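Local coordinates for protein putative short-chain dehydrogenase/reductase (PDB 3E9N) that is of unproven function but belongs to the short-chain dehydrogenases/reductases and may act as an acetoacetyl-CoA reductase, at residues I7-G12 / D68-L73; S55-E60 / V107-E112; D77-A82 / P119-A124; H100-L105 / A147-A152. All blocks are in the same frame, centred on the assembly; numbering follows the deposited sequence.

Contact 1: residues I7-G12 / D68-L73; sequences IAVVTG and DKLKNL
Val9 and Leu70 reach toward each other tip to tip, with Leu73 beside them. From its CA, Val9 sends CB toward 68-73, and the side chain forks there. CG1 lies opposite the backbone N (chi1 174°) and meets Leu70 CD1 at 3.8 Å. CG2 turns to the other branch of the same leucine, with Leu70 CD2 4.0 Å away. It also meets Leu73 CD1 at 4.1 Å. The side chains of Val9 and Leu73 cross obliquely. Two residues earlier in the strand, Ile7 CG2 touches Leu73 CD1 at 4.2 Å. Residues 70-73 form a type I beta turn, which sets both leucines on the side facing strand 7-11. On the outer side, Lys71 NZ makes a salt bridge of 2.7 Å to Asp68 OD1. Tyr32 of the neighbouring strand 30-35 touches Ile7, Leu70 and Leu73. The loop before strand 78-81 is thus laid over one face of the Rossmann sheet. No hydrogen bond joins 7-12 to 68-73, and all three side-chain pairs are aliphatic. The loop is therefore held against the strand by hydrophobic burial and fit, not by directed polar bonds.

Contact 2: residues S55-E60 / V107-E112; sequences SDIVKE and VIVPAE
Val109 points between Ile57 and Val58 and gives one methyl to each. A chi1 of 160° swings CG1 of Val109 away from the backbone N and onto Ile57 CD1, 3.8 Å away. The shaft of the isoleucine is also near, with Ile57 CG1 4.1 Å from Val109 CG1. The other methyl, Val109 CG2, rests on the backbone of Val58, 3.8 Å from Val58 CA. It meets Val58 CG2 at 4.1 Å. The Val58 and Val109 side chains cross at about a right angle, while Ile57 comes in at a slant. In the Rossmann fold this joins the start of helix 57-63, just past strand 50-54, to the middle of helix 95-124. The long helix is kinked at Pro110, whose N has no bond to the turn before. Polar bonds fix the start of the short helix. Asp56 is its N-cap, and Lys59 N gives a weak capping bond to Asp56 OD1. Glu60 folds back over this end. Ser55 OG donates to Glu60 OE2 at 2.5 Å and Asp56 N donates to Glu60 OE1 at 2.9 Å, both from about 60° above the carboxylate plane. Leu62, from the next turn, also packs on Val109. Another side of helix 95-124 faces the second subunit, where Ile108 packs on Leu103 of that subunit.

Contact 3: residues D77-A82 / P119-A124; sequences DTLVHA and PALRAA
Leu79 and Leu121 make the aliphatic part of this contact. Leu79 points from strand 78-81 toward helix 95-124, and its side chain crosses that of Leu121 at about a right angle. The terminal methyls Leu79 CD2 and Leu121 CD1 are 4.1 Å apart. Nearer the strand, Leu121 CD2 lies 4.2 Å from Leu79 CB, so both branches of Leu121 are used. The bond from CA to CB in Leu121 does not aim at the strand. With chi1 at -76°, CG turns away from the carbonyl carbon and the methyls reach Leu79. Leu113 and Leu117 of the same helix, and Val9 of the neighbouring strand, also touch Leu79.

The second meeting is between a carboxylate and a methyl. Ala124 points its CB at the start of 77-82, 3.7 Å from Asp77 OD1 and 4.1 Å from Asp77 N. This is van der Waals contact. The polar work of the carboxylate is done by OD2, which accepts a hydrogen bond from Ile7 N at the start of the neighbouring strand. The backbones come nearest here, with CA atoms of Asp77 and Ala124 5.5 Å apart.

No hydrogen bond links 77-82 to 119-124. Helix 95-124 runs back along the sheet and leads into strand 127-131, next to and parallel with strand 78-81. This is the right-handed beta-alpha-beta crossover of the Rossmann fold, with the end of the helix packed against the start of strand 78-81.

Contact 4: residues H100-L105 / A147-A152; sequences HAHLDL and AASKHA
Ser149 OG hydrogen-bonds to two carbonyl oxygens from the preceding turn of its own helix, those of Ile145 and Tyr146, which must share its single proton. The hydroxyl sits between the backbone N and the carbonyl carbon (chi1 55°), which turns it back toward them. Across the contact, His102 ND1 is 4.3 Å from Ser149 OG, too far for a hydrogen bond. The hydroxyl meets the imidazole at an oblique angle. The firmer touch is apolar: Leu103 CD2 lies 3.9 Å from Ser149 CB and 4.1 Å from Ser149 CA. Only one branch of the leucine does this work. The CA atoms of Leu103 and Ser149 are 5.9 Å apart, a close approach consistent with the small serine side chain. The helices are 95-124 and 144-164, which in tetrameric members of the family commonly pair with their copies in a four-helix bundle. Consistent with this, Leu103 packs on Ile108 of the second subunit, and Ala148 on Ala152 of that subunit. Tyr146 and Lys150 have the spacing of the family's YxxxK motif, and the ring of Tyr146 meets that of His102 with planes at about 50°. On the far side of helix 144-164, Ala147 O accepts twice. His151 N reaches it at 3.0 Å and His151 ND1 at 2.9 Å, from opposite faces of the carbonyl plane. The ND1 bond is bent, with an angle of 136° at the hydrogen.

How the contacts relate
All four contacts belong to one Rossmann-type domain. Contacts 1 and 3 have centres 9 Å apart and use neighbouring parallel strands, 7-11 and 78-81. Contacts 2, 3 and 4 share helix 95-124. Contact 4 uses its early part, contact 2 its middle and contact 3 its end, so contacts 3 and 4 lie 22 Å apart, centre to centre, on opposite sides of the chain's centre. Along the chain, contact 1 closes before contacts 3 and 4 open, while contact 2 alternates with each of the others. One long helix therefore ties the sheet, helix 57-63 and helix 144-164 together. Contacts 2 and 4 also touch the second subunit, which links this core to the assembly.

Contact 1: residues I7-G12 / D68-L73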
loop_
_atom_site.group_PDB
_atom_site.type_symbol
_atom_site.label_atom_id
_atom_site.label_comp_id
_atom_site.label_asym_id
_atom_site.label_seq_id
_atom_site.Cartn_x
_atom_site.Cartn_y
_atom_site.Cartn_z
ATOM N N ILE A 7 -19.828 -0.898 27.767
ATOM C CA ILE A 7 -20.058 0.478 27.367
ATOM C C ILE A 7 -19.530 0.872 26.000
ATOM O O ILE A 7 -18.358 0.671 25.698
ATOM C CB ILE A 7 -19.534 1.410 28.455
ATOM C CG1 ILE A 7 -20.501 1.289 29.672
ATOM C CG2 ILE A 7 -19.466 2.832 27.958
ATOM C CD1 ILE A 7 -19.815 0.926 30.946
ATOM N N ALA A 8 -20.401 1.478 25.203
ATOM C CA ALA A 8 -20.110 1.858 23.842
ATOM C C ALA A 8 -20.276 3.356 23.679
ATOM O O ALA A 8 -21.209 3.955 24.248
ATOM C CB ALA A 8 -21.089 1.148 22.880
ATOM N N VAL A 9 -19.386 3.965 22.891
ATOM C CA VAL A 9 -19.550 5.374 22.457
ATOM C C VAL A 9 -19.494 5.428 20.921
ATOM O O VAL A 9 -18.574 4.903 20.303
ATOM C CB VAL A 9 -18.403 6.257 22.996
ATOM C CG1 VAL A 9 -18.498 7.689 22.431
ATOM C CG2 VAL A 9 -18.396 6.260 24.488
ATOM N N VAL A 10 -20.483 6.076 20.317
ATOM C CA VAL A 10 -20.605 6.118 18.872
ATOM C C VAL A 10 -20.858 7.551 18.444
ATOM O O VAL A 10 -21.888 8.132 18.839
ATOM C CB VAL A 10 -21.809 5.270 18.400
ATOM C CG1 VAL A 10 -22.008 5.418 16.902
ATOM C CG2 VAL A 10 -21.680 3.807 18.827
ATOM N N THR A 11 -19.930 8.109 17.647
ATOM C CA THR A 11 -20.096 9.415 17.014
ATOM C C THR A 11 -20.793 9.296 15.662
ATOM O O THR A 11 -20.874 8.221 15.059
ATOM C CB THR A 11 -18.756 10.200 16.864
ATOM O OG1 THR A 11 -17.859 9.525 15.961
ATOM C CG2 THR A 11 -18.065 10.408 18.223
ATOM N N GLY A 12 -21.349 10.404 15.185
ATOM C CA GLY A 12 -22.103 10.382 13.933
ATOM C C GLY A 12 -23.320 9.493 14.104
ATOM O O GLY A 12 -23.795 8.869 13.137
ATOM N N ASP A 68 -18.689 16.604 28.076
ATOM C CA ASP A 68 -18.993 16.441 29.524
ATOM C C ASP A 68 -19.689 15.128 29.879
ATOM O O ASP A 68 -19.296 14.469 30.849
ATOM C CB ASP A 68 -19.837 17.611 30.056
ATOM C CG ASP A 68 -19.003 18.901 30.338
ATOM O OD1 ASP A 68 -17.737 18.916 30.578
ATOM O OD2 ASP A 68 -19.671 19.941 30.309
ATOM N N LYS A 69 -20.711 14.755 29.111
ATOM C CA LYS A 69 -21.455 13.541 29.383
ATOM C C LYS A 69 -20.664 12.227 29.153
ATOM O O LYS A 69 -21.158 11.150 29.474
ATOM C CB LYS A 69 -22.742 13.508 28.577
ATOM C CG LYS A 69 -23.933 14.320 29.200
ATOM C CD LYS A 69 -24.918 14.810 28.073
ATOM C CE LYS A 69 -26.352 15.193 28.614
ATOM N NZ LYS A 69 -27.399 14.139 28.158
ATOM N N LEU A 70 -19.429 12.329 28.661
ATOM C CA LEU A 70 -18.612 11.122 28.483
ATOM C C LEU A 70 -17.542 11.156 29.522
ATOM O O LEU A 70 -16.774 10.185 29.668
ATOM C CB LEU A 70 -17.952 11.019 27.091
ATOM C CG LEU A 70 -18.873 10.886 25.869
ATOM C CD1 LEU A 70 -18.024 10.788 24.533
ATOM C CD2 LEU A 70 -19.827 9.718 26.008
ATOM N N LYS A 71 -17.468 12.264 30.242
ATOM C CA LYS A 71 -16.353 12.420 31.181
ATOM C C LYS A 71 -16.375 11.465 32.395
ATOM O O LYS A 71 -15.330 11.138 32.948
ATOM C CB LYS A 71 -16.250 13.861 31.657
ATOM C CG LYS A 71 -15.292 14.718 30.831
ATOM C CD LYS A 71 -15.759 16.190 30.875
ATOM C CE LYS A 71 -14.893 17.092 29.997
ATOM N NZ LYS A 71 -15.021 18.512 30.430
ATOM N N ASN A 72 -17.552 11.002 32.782
ATOM C CA ASN A 72 -17.663 10.153 33.934
ATOM C C ASN A 72 -17.407 8.688 33.610
ATOM O O ASN A 72 -17.422 7.902 34.491
ATOM C CB ASN A 72 -19.088 10.307 34.545
ATOM C CG ASN A 72 -20.104 9.438 33.843
ATOM O OD1 ASN A 72 -20.269 8.264 34.174
ATOM N ND2 ASN A 72 -20.754 9.981 32.830
ATOM N N LEU A 73 -17.217 8.306 32.349
ATOM C CA LEU A 73 -17.004 6.867 31.987
ATOM C C LEU A 73 -15.637 6.415 32.355
ATOM O O LEU A 73 -14.665 7.013 31.955
ATOM C CB LEU A 73 -17.243 6.607 30.488
ATOM C CG LEU A 73 -18.604 7.094 29.998
ATOM C CD1 LEU A 73 -18.829 6.982 28.458
ATOM C CD2 LEU A 73 -19.676 6.380 30.809
#

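Contact 2: residues S55-E60 / V107-E112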
loop_
_atom_site.group_PDB
_atom_site.type_symbol
_atom_site.label_atom_id
_atom_site.label_comp_id
_atom_site.label_asym_id
_atom_site.label_seq_id
_atom_site.Cartn_x
_atom_site.Cartn_y
_atom_site.Cartn_z
ATOM N N SER A 55 -24.681 17.042 20.307
ATOM C CA SER A 55 -23.319 17.461 20.419
ATOM C C SER A 55 -22.872 18.011 19.101
ATOM O O SER A 55 -23.229 17.490 18.044
ATOM C CB SER A 55 -22.446 16.254 20.758
ATOM O OG SER A 55 -21.127 16.684 21.017
ATOM N N ASP A 56 -22.105 19.084 19.193
ATOM C CA ASP A 56 -21.406 19.700 18.072
ATOM C C ASP A 56 -20.004 19.177 18.370
ATOM O O ASP A 56 -19.333 19.669 19.267
ATOM C CB ASP A 56 -21.499 21.226 18.236
ATOM C CG ASP A 56 -20.537 22.011 17.325
ATOM O OD1 ASP A 56 -19.572 21.430 16.770
ATOM O OD2 ASP A 56 -20.731 23.248 17.207
ATOM N N ILE A 57 -19.603 18.126 17.669
ATOM C CA ILE A 57 -18.510 17.305 18.143
ATOM C C ILE A 57 -17.128 17.981 18.000
ATOM O O ILE A 57 -16.291 17.945 18.920
ATOM C CB ILE A 57 -18.556 15.920 17.491
ATOM C CG1 ILE A 57 -17.603 14.999 18.240
ATOM C CG2 ILE A 57 -18.276 16.024 15.978
ATOM C CD1 ILE A 57 -17.640 13.559 17.750
ATOM N N VAL A 58 -16.915 18.654 16.877
ATOM C CA VAL A 58 -15.628 19.327 16.668
ATOM C C VAL A 58 -15.444 20.359 17.788
ATOM O O VAL A 58 -14.395 20.394 18.459
ATOM C CB VAL A 58 -15.569 20.079 15.317
ATOM C CG1 VAL A 58 -14.357 20.943 15.286
ATOM C CG2 VAL A 58 -15.633 19.127 14.115
ATOM N N LYS A 59 -16.476 21.179 18.007
ATOM C CA LYS A 59 -16.413 22.195 19.035
ATOM C C LYS A 59 -16.137 21.556 20.401
ATOM O O LYS A 59 -15.164 21.920 21.094
ATOM C CB LYS A 59 -17.674 23.067 19.036
ATOM N N GLU A 60 -16.962 20.592 20.792
ATOM C CA GLU A 60 -16.750 19.929 22.080
ATOM C C GLU A 60 -15.406 19.181 22.198
ATOM O O GLU A 60 -14.619 19.452 23.119
ATOM C CB GLU A 60 -17.994 19.096 22.481
ATOM C CG GLU A 60 -19.220 20.013 22.680
ATOM C CD GLU A 60 -20.581 19.331 22.521
ATOM O OE1 GLU A 60 -21.503 19.953 21.912
ATOM O OE2 GLU A 60 -20.743 18.179 23.004
ATOM N N VAL A 107 -10.138 13.412 11.184
ATOM C CA VAL A 107 -8.825 12.996 11.655
ATOM C C VAL A 107 -8.574 13.511 13.070
ATOM O O VAL A 107 -8.255 12.718 13.960
ATOM C CB VAL A 107 -7.723 13.507 10.720
ATOM C CG1 VAL A 107 -6.362 13.057 11.192
ATOM C CG2 VAL A 107 -7.978 13.041 9.287
ATOM N N ILE A 108 -8.731 14.816 13.310
ATOM C CA ILE A 108 -8.335 15.343 14.622
ATOM C C ILE A 108 -9.276 14.919 15.768
ATOM O O ILE A 108 -8.844 14.443 16.805
ATOM C CB ILE A 108 -8.034 16.858 14.603
ATOM C CG1 ILE A 108 -7.056 17.208 13.468
ATOM C CG2 ILE A 108 -7.434 17.241 15.940
ATOM C CD1 ILE A 108 -6.896 18.757 13.106
ATOM N N VAL A 109 -10.579 14.966 15.513
ATOM C CA VAL A 109 -11.554 14.542 16.480
ATOM C C VAL A 109 -11.330 13.044 16.832
ATOM O O VAL A 109 -11.139 12.736 18.005
ATOM C CB VAL A 109 -12.971 14.838 15.978
ATOM C CG1 VAL A 109 -13.968 13.984 16.722
ATOM C CG2 VAL A 109 -13.286 16.359 16.081
ATOM N N PRO A 110 -11.282 12.117 15.831
ATOM C CA PRO A 110 -10.986 10.706 16.263
ATOM C C PRO A 110 -9.721 10.578 17.096
ATOM O O PRO A 110 -9.750 9.940 18.144
ATOM C CB PRO A 110 -10.893 9.920 14.956
ATOM C CG PRO A 110 -11.811 10.726 13.957
ATOM C CD PRO A 110 -11.577 12.212 14.382
ATOM N N ALA A 111 -8.636 11.211 16.688
ATOM C CA ALA A 111 -7.433 11.172 17.485
ATOM C C ALA A 111 -7.637 11.762 18.887
ATOM O O ALA A 111 -7.136 11.221 19.857
ATOM C CB ALA A 111 -6.325 11.928 16.796
ATOM N N GLU A 112 -8.285 12.909 19.003
ATOM C CA GLU A 112 -8.302 13.594 20.312
ATOM C C GLU A 112 -9.413 13.045 21.231
ATOM O O GLU A 112 -9.204 12.908 22.427
ATOM C CB GLU A 112 -8.448 15.116 20.086
ATOM C CG GLU A 112 -8.919 15.930 21.341
ATOM C CD GLU A 112 -7.813 16.102 22.381
ATOM O OE1 GLU A 112 -6.637 15.735 22.111
ATOM O OE2 GLU A 112 -8.148 16.580 23.487
#

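Contact 3: residues D77-A82 / P119-A124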
loop_
_atom_site.group_PDB
_atom_site.type_symbol
_atom_site.label_atom_id
_atom_site.label_comp_id
_atom_site.label_asym_id
_atom_site.label_seq_id
_atom_site.Cartn_x
_atom_site.Cartn_y
_atom_site.Cartn_z
ATOM N N ASP A 77 -15.783 0.086 26.376
ATOM C CA ASP A 77 -15.511 -1.201 25.694
ATOM C C ASP A 77 -15.387 -1.037 24.173
ATOM O O ASP A 77 -14.550 -1.659 23.556
ATOM C CB ASP A 77 -16.606 -2.223 26.033
ATOM C CG ASP A 77 -16.663 -2.505 27.529
ATOM O OD1 ASP A 77 -15.879 -3.347 27.994
ATOM O OD2 ASP A 77 -17.465 -1.859 28.255
ATOM N N THR A 78 -16.227 -0.167 23.601
ATOM C CA THR A 78 -16.323 0.026 22.188
ATOM C C THR A 78 -16.486 1.538 21.914
ATOM O O THR A 78 -17.411 2.206 22.427
ATOM C CB THR A 78 -17.567 -0.751 21.619
ATOM O OG1 THR A 78 -17.488 -2.125 21.999
ATOM C CG2 THR A 78 -17.644 -0.666 20.106
ATOM N N LEU A 79 -15.598 2.062 21.084
ATOM C CA LEU A 79 -15.658 3.423 20.597
ATOM C C LEU A 79 -15.628 3.364 19.059
ATOM O O LEU A 79 -14.659 2.853 18.451
ATOM C CB LEU A 79 -14.420 4.178 21.102
ATOM C CG LEU A 79 -14.153 5.591 20.552
ATOM C CD1 LEU A 79 -15.378 6.601 20.749
ATOM C CD2 LEU A 79 -12.774 6.178 21.081
ATOM N N VAL A 80 -16.671 3.886 18.435
ATOM C CA VAL A 80 -16.805 3.849 16.977
ATOM C C VAL A 80 -16.929 5.282 16.461
ATOM O O VAL A 80 -17.846 5.989 16.845
ATOM C CB VAL A 80 -18.067 3.084 16.565
ATOM C CG1 VAL A 80 -18.311 3.177 14.992
ATOM C CG2 VAL A 80 -17.983 1.642 17.076
ATOM N N HIS A 81 -16.020 5.682 15.586
ATOM C CA HIS A 81 -15.938 7.017 15.077
ATOM C C HIS A 81 -16.651 6.997 13.712
ATOM O O HIS A 81 -16.045 6.647 12.706
ATOM C CB HIS A 81 -14.469 7.464 14.901
ATOM C CG HIS A 81 -13.658 7.517 16.171
ATOM N ND1 HIS A 81 -13.845 8.478 17.150
ATOM C CD2 HIS A 81 -12.629 6.743 16.605
ATOM C CE1 HIS A 81 -12.969 8.299 18.128
ATOM N NE2 HIS A 81 -12.202 7.263 17.813
ATOM N N ALA A 82 -17.956 7.281 13.711
ATOM C CA ALA A 82 -18.726 7.448 12.484
ATOM C C ALA A 82 -19.093 8.929 12.154
ATOM O O ALA A 82 -19.816 9.176 11.230
ATOM C CB ALA A 82 -19.994 6.595 12.534
ATOM N N PRO A 119 -7.930 6.543 29.042
ATOM C CA PRO A 119 -7.799 5.815 30.326
ATOM C C PRO A 119 -8.869 4.774 30.491
ATOM O O PRO A 119 -8.606 3.687 31.000
ATOM C CB PRO A 119 -7.994 6.928 31.383
ATOM C CG PRO A 119 -7.387 8.164 30.716
ATOM C CD PRO A 119 -7.759 8.015 29.215
ATOM N N ALA A 120 -10.076 5.142 30.081
ATOM C CA ALA A 120 -11.200 4.242 30.117
ATOM C C ALA A 120 -11.072 3.101 29.079
ATOM O O ALA A 120 -11.648 2.024 29.269
ATOM C CB ALA A 120 -12.490 5.028 29.881
ATOM N N LEU A 121 -10.390 3.357 27.963
ATOM C CA LEU A 121 -10.271 2.364 26.907
ATOM C C LEU A 121 -9.283 1.281 27.394
ATOM O O LEU A 121 -9.506 0.105 27.175
ATOM C CB LEU A 121 -9.741 2.984 25.601
ATOM C CG LEU A 121 -10.719 3.809 24.796
ATOM C CD1 LEU A 121 -10.007 4.716 23.709
ATOM C CD2 LEU A 121 -11.879 3.006 24.216
ATOM N N ARG A 122 -8.203 1.720 28.037
ATOM C CA ARG A 122 -7.199 0.850 28.587
ATOM C C ARG A 122 -7.784 0.038 29.693
ATOM O O ARG A 122 -7.575 -1.179 29.739
ATOM C CB ARG A 122 -6.071 1.685 29.154
ATOM C CG ARG A 122 -5.179 2.242 28.073
ATOM C CD ARG A 122 -4.076 3.055 28.668
ATOM N NE ARG A 122 -3.233 3.651 27.641
ATOM C CZ ARG A 122 -2.179 4.410 27.921
ATOM N NH1 ARG A 122 -1.862 4.640 29.185
ATOM N NH2 ARG A 122 -1.430 4.925 26.951
ATOM N N ALA A 123 -8.537 0.709 30.569
ATOM C CA ALA A 123 -9.186 0.058 31.688
ATOM C C ALA A 123 -10.094 -1.077 31.251
ATOM O O ALA A 123 -10.192 -2.047 31.958
ATOM C CB ALA A 123 -10.019 1.102 32.563
ATOM N N ALA A 124 -10.800 -0.911 30.133
ATOM C CA ALA A 124 -11.720 -1.940 29.651
ATOM C C ALA A 124 -11.089 -2.863 28.627
ATOM O O ALA A 124 -11.747 -3.791 28.155
ATOM C CB ALA A 124 -13.021 -1.308 29.047
#

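Contact 4: residues H100-L105 / A147-A152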
loop_
_atom_site.group_PDB
_atom_site.type_symbol
_atom_site.label_atom_id
_atom_site.label_comp_id
_atom_site.label_asym_id
_atom_site.label_seq_id
_atom_site.Cartn_x
_atom_site.Cartn_y
_atom_site.Cartn_z
ATOM N N HIS A 100 -10.036 22.556 6.690
ATOM C CA HIS A 100 -10.158 22.563 8.147
ATOM C C HIS A 100 -11.369 21.735 8.583
ATOM O O HIS A 100 -11.294 20.924 9.494
ATOM C CB HIS A 100 -10.287 23.987 8.698
ATOM C CG HIS A 100 -9.016 24.766 8.655
ATOM N ND1 HIS A 100 -7.878 24.383 9.342
ATOM C CD2 HIS A 100 -8.700 25.922 8.017
ATOM C CE1 HIS A 100 -6.917 25.265 9.125
ATOM N NE2 HIS A 100 -7.389 26.207 8.323
ATOM N N ALA A 101 -12.482 21.911 7.900
ATOM C CA ALA A 101 -13.684 21.163 8.255
ATOM C C ALA A 101 -13.447 19.633 8.167
ATOM O O ALA A 101 -13.728 18.870 9.100
ATOM C CB ALA A 101 -14.835 21.590 7.349
ATOM N N HIS A 102 -12.960 19.178 7.021
ATOM C CA HIS A 102 -12.669 17.770 6.851
ATOM C C HIS A 102 -11.632 17.183 7.807
ATOM O O HIS A 102 -11.895 16.138 8.412
ATOM C CB HIS A 102 -12.216 17.499 5.445
ATOM C CG HIS A 102 -13.316 17.093 4.549
ATOM N ND1 HIS A 102 -13.750 15.782 4.455
ATOM C CD2 HIS A 102 -14.071 17.815 3.685
ATOM C CE1 HIS A 102 -14.730 15.719 3.567
ATOM N NE2 HIS A 102 -14.941 16.937 3.081
ATOM N N LEU A 103 -10.458 17.811 7.901
ATOM C CA LEU A 103 -9.402 17.288 8.752
ATOM C C LEU A 103 -9.837 17.335 10.178
ATOM O O LEU A 103 -9.498 16.433 10.938
ATOM C CB LEU A 103 -8.102 18.080 8.622
ATOM C CG LEU A 103 -7.455 17.835 7.273
ATOM C CD1 LEU A 103 -6.156 18.640 7.113
ATOM C CD2 LEU A 103 -7.206 16.352 7.112
ATOM N N ASP A 104 -10.522 18.401 10.587
ATOM C CA ASP A 104 -10.962 18.504 11.989
ATOM C C ASP A 104 -11.848 17.287 12.302
ATOM O O ASP A 104 -11.610 16.511 13.222
ATOM C CB ASP A 104 -11.799 19.771 12.229
ATOM C CG ASP A 104 -10.953 20.994 12.511
ATOM O OD1 ASP A 104 -11.520 22.112 12.565
ATOM O OD2 ASP A 104 -9.714 20.848 12.661
ATOM N N LEU A 105 -12.861 17.117 11.484
ATOM C CA LEU A 105 -13.854 16.128 11.780
ATOM C C LEU A 105 -13.398 14.692 11.509
ATOM O O LEU A 105 -13.714 13.827 12.300
ATOM C CB LEU A 105 -15.127 16.439 11.021
ATOM C CG LEU A 105 -16.304 15.550 11.381
ATOM C CD1 LEU A 105 -16.601 15.677 12.865
ATOM C CD2 LEU A 105 -17.510 15.995 10.528
ATOM N N ALA A 147 -9.061 12.488 -0.410
ATOM C CA ALA A 147 -7.918 11.571 -0.453
ATOM C C ALA A 147 -6.996 11.811 0.734
ATOM O O ALA A 147 -6.549 10.871 1.378
ATOM C CB ALA A 147 -7.154 11.742 -1.772
ATOM N N ALA A 148 -6.757 13.067 1.067
ATOM C CA ALA A 148 -5.775 13.346 2.087
ATOM C C ALA A 148 -6.249 12.934 3.465
ATOM O O ALA A 148 -5.513 12.316 4.245
ATOM C CB ALA A 148 -5.350 14.774 2.057
ATOM N N SER A 149 -7.498 13.249 3.765
ATOM C CA SER A 149 -8.038 12.924 5.062
ATOM C C SER A 149 -8.243 11.438 5.222
ATOM O O SER A 149 -8.032 10.907 6.308
ATOM C CB SER A 149 -9.324 13.663 5.331
ATOM O OG SER A 149 -10.231 13.403 4.283
ATOM N N LYS A 150 -8.630 10.726 4.171
ATOM C CA LYS A 150 -8.778 9.284 4.371
ATOM C C LYS A 150 -7.425 8.591 4.489
ATOM O O LYS A 150 -7.315 7.610 5.227
ATOM C CB LYS A 150 -9.657 8.619 3.322
ATOM C CG LYS A 150 -8.986 8.191 2.039
ATOM C CD LYS A 150 -9.913 7.258 1.193
ATOM C CE LYS A 150 -11.102 8.026 0.460
ATOM N NZ LYS A 150 -10.914 8.428 -1.015
ATOM N N HIS A 151 -6.406 9.114 3.785
ATOM C CA HIS A 151 -5.062 8.598 3.950
ATOM C C HIS A 151 -4.528 8.992 5.314
ATOM O O HIS A 151 -3.904 8.164 5.997
ATOM C CB HIS A 151 -4.130 9.026 2.809
ATOM C CG HIS A 151 -4.288 8.187 1.581
ATOM N ND1 HIS A 151 -4.915 8.642 0.442
ATOM C CD2 HIS A 151 -3.992 6.884 1.350
ATOM C CE1 HIS A 151 -4.960 7.672 -0.458
ATOM N NE2 HIS A 151 -4.409 6.593 0.071
ATOM N N ALA A 152 -4.869 10.206 5.756
ATOM C CA ALA A 152 -4.516 10.632 7.104
ATOM C C ALA A 152 -5.090 9.727 8.231
ATOM O O ALA A 152 -4.372 9.290 9.163
ATOM C CB ALA A 152 -4.931 12.059 7.298
#